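Local coordinates for pirin family protein (Acinetobacter baumannii, PDB 6D0P), which is assigned as a quercetin 2,3-dioxygenase of the pirin family, and so probably uses a bound metal, normally iron, to cleave flavonols oxidatively, at residues S161-I166 with T246-L251; V215-N218 with R222-G225. All blocks are in the same frame, centred on the assembly; numbering follows the deposited sequence. Where two conformers were deposited one is given.

Interaction 1 (S161-I166 with T246-L251); sequences SHLRVI and TKFLVL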
ATOM      1  N   SER A 161      18.998  -3.118  10.330  1.00 19.01           N
ATOM      2  CA  SER A 161      18.176  -2.445   9.286  1.00 17.68           C
ATOM      3  C   SER A 161      17.957  -3.412   8.125  1.00 17.74           C
ATOM      4  O   SER A 161      18.883  -4.131   7.740  1.00 17.38           O
ATOM      5  CB  SER A 161      18.808  -1.175   8.799  1.00 17.89           C
ATOM      6  OG  SER A 161      19.101  -0.308   9.882  1.00 17.60           O
ATOM      7  N   HIS A 162      16.747  -3.415   7.549  1.00 17.19           N
ATOM      8  CA  HIS A 162      16.447  -4.307   6.441  1.00 18.36           C
ATOM      9  C   HIS A 162      15.381  -3.676   5.534  1.00 16.92           C
ATOM     10  O   HIS A 162      14.649  -2.742   5.921  1.00 15.02           O
ATOM     11  CB  HIS A 162      16.024  -5.700   6.930  1.00 20.69           C
ATOM     12  CG  HIS A 162      14.673  -5.724   7.559  1.00 22.88           C
ATOM     13  ND1 HIS A 162      13.554  -6.127   6.868  1.00 26.40           N
ATOM     14  CD2 HIS A 162      14.254  -5.358   8.785  1.00 24.78           C
ATOM     15  CE1 HIS A 162      12.495  -6.008   7.649  1.00 28.91           C
ATOM     16  NE2 HIS A 162      12.904  -5.540   8.832  1.00 26.12           N
ATOM     17  N   LEU A 163      15.332  -4.203   4.322  1.00 16.64           N
ATOM     18  CA  LEU A 163      14.401  -3.773   3.326  1.00 17.03           C
ATOM     19  C   LEU A 163      13.826  -5.014   2.630  1.00 16.90           C
ATOM     20  O   LEU A 163      14.583  -5.915   2.230  1.00 17.29           O
ATOM     21  CB  LEU A 163      15.166  -2.859   2.366  1.00 18.79           C
ATOM     22  CG  LEU A 163      14.374  -2.264   1.207  1.00 20.59           C
ATOM     23  CD1 LEU A 163      15.001  -0.958   0.764  1.00 20.71           C
ATOM     24  CD2 LEU A 163      14.281  -3.243   0.046  1.00 20.87           C
ATOM     25  N   ARG A 164      12.500  -5.072   2.515  1.00 16.22           N
ATOM     26  CA  ARG A 164      11.826  -6.160   1.810  1.00 15.98           C
ATOM     27  C   ARG A 164      11.399  -5.647   0.437  1.00 14.75           C
ATOM     28  O   ARG A 164      10.821  -4.531   0.334  1.00 13.11           O
ATOM     29  CB  ARG A 164      10.573  -6.617   2.560  1.00 16.58           C
ATOM     30  CG  ARG A 164      10.826  -7.082   3.987  1.00 18.20           C
ATOM     31  CD  ARG A 164       9.666  -7.941   4.466  1.00 18.67           C
ATOM     32  NE  ARG A 164       8.432  -7.177   4.454  1.00 18.16           N
ATOM     33  CZ  ARG A 164       7.233  -7.692   4.707  1.00 19.07           C
ATOM     34  NH1 ARG A 164       6.174  -6.905   4.743  1.00 19.12           N
ATOM     35  NH2 ARG A 164       7.116  -8.978   4.956  1.00 20.01           N
ATOM     36  N   VAL A 165      11.665  -6.438  -0.595  1.00 14.02           N
ATOM     37  CA  VAL A 165      11.322  -6.044  -1.948  1.00 14.36           C
ATOM     38  C   VAL A 165       9.961  -6.649  -2.288  1.00 14.29           C
ATOM     39  O   VAL A 165       9.853  -7.775  -2.774  1.00 14.80           O
ATOM     40  CB  VAL A 165      12.417  -6.459  -2.947  1.00 15.21           C
ATOM     41  CG1 VAL A 165      12.186  -5.827  -4.308  1.00 15.35           C
ATOM     42  CG2 VAL A 165      13.806  -6.100  -2.437  1.00 16.05           C
ATOM     43  N   ILE A 166       8.917  -5.903  -2.004  1.00 14.48           N
ATOM     44  CA  ILE A 166       7.571  -6.402  -2.241  1.00 14.98           C
ATOM     45  C   ILE A 166       7.296  -6.400  -3.761  1.00 14.81           C
ATOM     46  O   ILE A 166       6.768  -7.367  -4.295  1.00 14.88           O
ATOM     47  CB  ILE A 166       6.553  -5.606  -1.411  1.00 14.71           C
ATOM     48  CG1 ILE A 166       6.759  -5.878   0.084  1.00 15.43           C
ATOM     49  CG2 ILE A 166       5.129  -5.926  -1.837  1.00 15.08           C
ATOM     50  CD1 ILE A 166       5.978  -4.955   0.972  1.00 16.53           C
ATOM     51  N   THR A 246      12.919   3.049  12.860  1.00 19.68           N
ATOM     52  CA  THR A 246      11.888   3.564  11.964  1.00 19.89           C
ATOM     53  C   THR A 246      11.317   2.464  11.058  1.00 18.72           C
ATOM     54  O   THR A 246      12.074   1.739  10.436  1.00 20.21           O
ATOM     55  CB  THR A 246      12.494   4.686  11.103  1.00 20.64           C
ATOM     56  OG1 THR A 246      12.957   5.743  11.950  1.00 19.96           O
ATOM     57  CG2 THR A 246      11.533   5.223  10.071  1.00 20.96           C
ATOM     58  N   LYS A 247       9.992   2.366  10.993  1.00 17.38           N
ATOM     59  CA  LYS A 247       9.305   1.523  10.057  1.00 18.30           C
ATOM     60  C   LYS A 247       8.944   2.403   8.852  1.00 16.52           C
ATOM     61  O   LYS A 247       8.305   3.473   9.027  1.00 14.45           O
ATOM     62  CB  LYS A 247       8.001   0.926  10.606  1.00 21.51           C
ATOM     63  CG  LYS A 247       8.091   0.086  11.873  1.00 27.51           C
ATOM     64  CD  LYS A 247       6.699  -0.080  12.510  1.00 30.39           C
ATOM     65  CE  LYS A 247       6.671  -0.598  13.936  1.00 36.02           C
ATOM     66  NZ  LYS A 247       5.282  -0.592  14.483  1.00 34.06           N
ATOM     67  N   PHE A 248       9.359   1.981   7.668  1.00 15.20           N
ATOM     68  CA  PHE A 248       9.169   2.816   6.472  1.00 16.13           C
ATOM     69  C   PHE A 248       8.683   2.003   5.268  1.00 14.83           C
ATOM     70  O   PHE A 248       8.698   0.764   5.250  1.00 13.97           O
ATOM     71  CB  PHE A 248      10.504   3.467   6.067  1.00 17.45           C
ATOM     72  CG  PHE A 248      11.509   2.492   5.508  1.00 20.73           C
ATOM     73  CD1 PHE A 248      11.529   2.171   4.154  1.00 22.54           C
ATOM     74  CD2 PHE A 248      12.426   1.869   6.330  1.00 21.07           C
ATOM     75  CE1 PHE A 248      12.405   1.220   3.653  1.00 23.31           C
ATOM     76  CE2 PHE A 248      13.330   0.945   5.821  1.00 23.19           C
ATOM     77  CZ  PHE A 248      13.319   0.610   4.485  1.00 23.47           C
ATOM     78  N   LEU A 249       8.205   2.754   4.287  1.00 14.56           N
ATOM     79  CA  LEU A 249       7.986   2.248   2.948  1.00 15.32           C
ATOM     80  C   LEU A 249       8.611   3.234   1.975  1.00 15.33           C
ATOM     81  O   LEU A 249       8.661   4.466   2.237  1.00 16.53           O
ATOM     82  CB  LEU A 249       6.512   2.078   2.582  1.00 17.39           C
ATOM     83  CG  LEU A 249       5.802   0.972   3.332  1.00 21.01           C
ATOM     84  CD1 LEU A 249       4.949   1.568   4.412  1.00 22.73           C
ATOM     85  CD2 LEU A 249       4.961   0.137   2.387  1.00 23.13           C
ATOM     86  N   VAL A 250       9.156   2.695   0.920  1.00 13.74           N
ATOM     87  CA  VAL A 250       9.583   3.524  -0.200  1.00 14.35           C
ATOM     88  C   VAL A 250       8.755   3.067  -1.410  1.00 13.68           C
ATOM     89  O   VAL A 250       8.751   1.883  -1.750  1.00 13.63           O
ATOM     90  CB  VAL A 250      11.089   3.425  -0.453  1.00 14.65           C
ATOM     91  CG1 VAL A 250      11.502   4.121  -1.739  1.00 15.69           C
ATOM     92  CG2 VAL A 250      11.878   3.958   0.726  1.00 15.70           C
ATOM     93  N   LEU A 251       8.064   4.004  -2.038  1.00 12.94           N
ATOM     94  CA  LEU A 251       7.211   3.719  -3.169  1.00 13.34           C
ATOM     95  C   LEU A 251       7.715   4.529  -4.354  1.00 13.82           C
ATOM     96  O   LEU A 251       7.815   5.754  -4.246  1.00 14.19           O
ATOM     97  CB  LEU A 251       5.788   4.145  -2.828  1.00 14.02           C
ATOM     98  CG  LEU A 251       5.235   3.632  -1.508  1.00 14.38           C
ATOM     99  CD1 LEU A 251       3.889   4.282  -1.236  1.00 15.26           C
ATOM    100  CD2 LEU A 251       5.112   2.114  -1.507  1.00 15.87           C
TER

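Interaction 2 (V215-N218 with R222-G225); sequences VVVN and RLEG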
ATOM      1  N   VAL A 215      13.304   9.836  10.744  0.50 17.41           N
ATOM      2  CA  VAL A 215      14.402   9.665   9.811  0.50 17.15           C
ATOM      3  C   VAL A 215      14.633  10.972   9.037  0.50 17.02           C
ATOM      4  O   VAL A 215      13.670  11.681   8.675  0.50 16.58           O
ATOM      5  CB  VAL A 215      14.113   8.482   8.872  0.50 16.99           C
ATOM      6  CG1 VAL A 215      12.740   8.602   8.229  0.50 16.42           C
ATOM      7  CG2 VAL A 215      15.193   8.306   7.819  0.50 16.88           C
ATOM      8  N   VAL A 216      15.915  11.269   8.784  1.00 16.91           N
ATOM      9  CA  VAL A 216      16.334  12.475   8.096  1.00 17.56           C
ATOM     10  C   VAL A 216      16.608  12.109   6.638  1.00 17.72           C
ATOM     11  O   VAL A 216      17.374  11.178   6.365  1.00 16.23           O
ATOM     12  CB  VAL A 216      17.580  13.102   8.753  1.00 18.66           C
ATOM     13  CG1 VAL A 216      18.062  14.324   7.988  1.00 20.06           C
ATOM     14  CG2 VAL A 216      17.331  13.452  10.209  1.00 19.53           C
ATOM     15  N   VAL A 217      15.977  12.844   5.719  1.00 17.92           N
ATOM     16  CA  VAL A 217      16.168  12.654   4.289  1.00 19.39           C
ATOM     17  C   VAL A 217      17.211  13.670   3.782  1.00 20.77           C
ATOM     18  O   VAL A 217      17.099  14.881   4.041  1.00 19.71           O
ATOM     19  CB  VAL A 217      14.841  12.833   3.526  1.00 20.53           C
ATOM     20  CG1 VAL A 217      15.005  12.577   2.037  1.00 21.52           C
ATOM     21  CG2 VAL A 217      13.727  11.987   4.105  1.00 20.04           C
ATOM     22  N   ASN A 218      18.193  13.179   3.035  1.00 21.32           N
ATOM     23  CA  ASN A 218      19.241  14.008   2.416  1.00 23.25           C
ATOM     24  C   ASN A 218      19.900  14.947   3.436  1.00 25.80           C
ATOM     25  O   ASN A 218      20.177  16.099   3.111  1.00 27.01           O
ATOM     26  CB  ASN A 218      18.693  14.793   1.222  1.00 23.82           C
ATOM     27  CG  ASN A 218      18.276  13.884   0.091  1.00 24.01           C
ATOM     28  OD1 ASN A 218      18.734  12.751   0.020  1.00 22.34           O
ATOM     29  ND2 ASN A 218      17.413  14.363  -0.794  1.00 25.06           N
ATOM     30  N   ARG A 222      13.958  16.266   8.436  1.00 21.11           N
ATOM     31  CA  ARG A 222      13.548  15.214   9.329  1.00 22.16           C
ATOM     32  C   ARG A 222      12.057  14.919   9.163  1.00 21.80           C
ATOM     33  O   ARG A 222      11.243  15.825   9.048  1.00 22.14           O
ATOM     34  CB  ARG A 222      13.872  15.623  10.761  1.00 24.17           C
ATOM     35  CG  ARG A 222      13.486  14.577  11.790  1.00 24.37           C
ATOM     36  CD  ARG A 222      14.147  14.915  13.102  1.00 26.61           C
ATOM     37  NE  ARG A 222      13.617  14.087  14.167  1.00 28.47           N
ATOM     38  CZ  ARG A 222      14.255  13.842  15.285  1.00 30.72           C
ATOM     39  NH1 ARG A 222      15.464  14.355  15.464  1.00 31.82           N
ATOM     40  NH2 ARG A 222      13.688  13.096  16.212  1.00 29.62           N
ATOM     41  N   LEU A 223      11.723  13.635   9.162  1.00 20.88           N
ATOM     42  CA  LEU A 223      10.352  13.156   9.020  1.00 21.25           C
ATOM     43  C   LEU A 223       9.988  12.320  10.248  1.00 23.33           C
ATOM     44  O   LEU A 223      10.783  11.484  10.667  1.00 22.78           O
ATOM     45  CB  LEU A 223      10.228  12.271   7.786  1.00 21.57           C
ATOM     46  CG  LEU A 223      10.645  12.869   6.449  1.00 23.11           C
ATOM     47  CD1 LEU A 223      10.504  11.812   5.374  1.00 25.54           C
ATOM     48  CD2 LEU A 223       9.808  14.102   6.112  1.00 24.63           C
ATOM     49  N   GLU A 224       8.783  12.530  10.777  1.00 21.40           N
ATOM     50  CA  GLU A 224       8.263  11.760  11.909  1.00 23.09           C
ATOM     51  C   GLU A 224       7.228  10.736  11.413  1.00 21.09           C
ATOM     52  O   GLU A 224       6.945  10.645  10.215  1.00 19.59           O
ATOM     53  CB  GLU A 224       7.609  12.713  12.911  1.00 27.42           C
ATOM     54  CG  GLU A 224       8.512  13.873  13.310  1.00 33.38           C
ATOM     55  CD  GLU A 224       9.646  13.462  14.240  1.00 35.59           C
ATOM     56  OE1 GLU A 224       9.359  12.736  15.240  1.00 35.04           O
ATOM     57  OE2 GLU A 224      10.809  13.880  13.983  1.00 35.88           O
ATOM     58  N   GLY A 225       6.614  10.014  12.354  1.00 19.54           N
ATOM     59  CA  GLY A 225       5.641   8.969  12.031  1.00 19.03           C
ATOM     60  C   GLY A 225       4.363   9.507  11.402  1.00 18.35           C
ATOM     61  O   GLY A 225       3.989  10.663  11.593  1.00 18.69           O
TER

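Interaction 1 (S161-I166 with T246-L251)
F248 meets the carbonyl oxygen of H162 and the side chain of L163 across an intervening strand: 162-165 and 246-251 are second neighbours in one antiparallel sheet, with strand 183-190 between them and H162 paired to K189 of that strand through the backbone. Both run in the same direction, and even the nearest alpha carbons, those of L163 and L249, lie 8.8 Å apart, so contact depends on side-chain length. F248 provides that length. From CB the ring starts at CG between the backbone N and the carbonyl carbon (chi1 70°), a crowded position that sends the phenyl group over the middle strand, where it also packs on L190. CB and the inner ring carbons bridge the gap, and contact begins with the outer half of the ring. Such packing over one side of a sheet belongs to the interior of a cupin beta-sandwich, here the C-terminal one of the two cupin halves of a pirin. Farther out, CE2 of F248 lies 3.9 Å from the carbonyl oxygen O of H162. CZ of F248, at the tip, is equally near: it is 3.9 Å from H162 O, which approaches the ring obliquely. F248 CZ also meets CD1 of L163 at 4.4 Å, a methyl lying at the ring edge and near the ring plane. The leucine reaches there with CG anti to its backbone N (chi1 -180°), and it also touches L156. The imidazole of H162 has its polar partner elsewhere, ND1 being hydrogen-bonded to D153.

Interaction 2 (V215-N218 with R222-G225)
V215 and L223 are joined by two backbone hydrogen bonds in the beta hairpin of strands 214-217 and 221-224, part of the C-terminal cupin domain. The bond from V215 N to L223 O is 3.0 Å long. Its return, from L223 N to V215 O, is shorter at 2.8 Å. V215 O also receives a CA-H...O contact from R222 CA at 3.6 Å. V216 and R222 form the next, non-hydrogen-bonded pair, and the strands are strongly twisted, their directions 140° apart.

Apolar contacts occupy both faces. On the face of V215 and L223, the leucine crosses toward the turn: CD1 of L223 presses on CG2 of V217 at 3.5 Å, tighter than usual for two carbons. F7, A10 and V210 pack on the same leucine, and L240 on V217, so this face is buried. On the other face, V216 CG2 rests 4.1 Å from R222 CB, the two side chains crossing at a slant.

The ionic contact stays within one strand. R222 extends with CG anti to the backbone N (chi1 -180°) and is straight as far as NE, which forms a salt bridge with E224 two residues on: R222 NE donates to E224 OE2 over 2.8 Å, meeting that oxygen nearly along its C-O bond while the oxygen lies 19° out of the guanidinium plane.

Overall arrangement
Following the chain from the N terminus, strand 7-12 first lays down one edge of the seven-stranded sheet of interaction 1. The chain then builds the first cupin half, with the manganese site of H64, H66, H108 and E110, and returns at 162-165, opening the long loop that interaction 1 closes at 246-251, 80 residues later. Interaction 2 is nested within that loop: 215-218 turns back after a few residues to meet 222-225. Interaction 1 thus joins two strands far apart in sequence but separated by a single strand in their sheet, and interaction 2 makes a local hairpin in the four-stranded sheet of the same cupin half. Their centres lie about 14 Å apart.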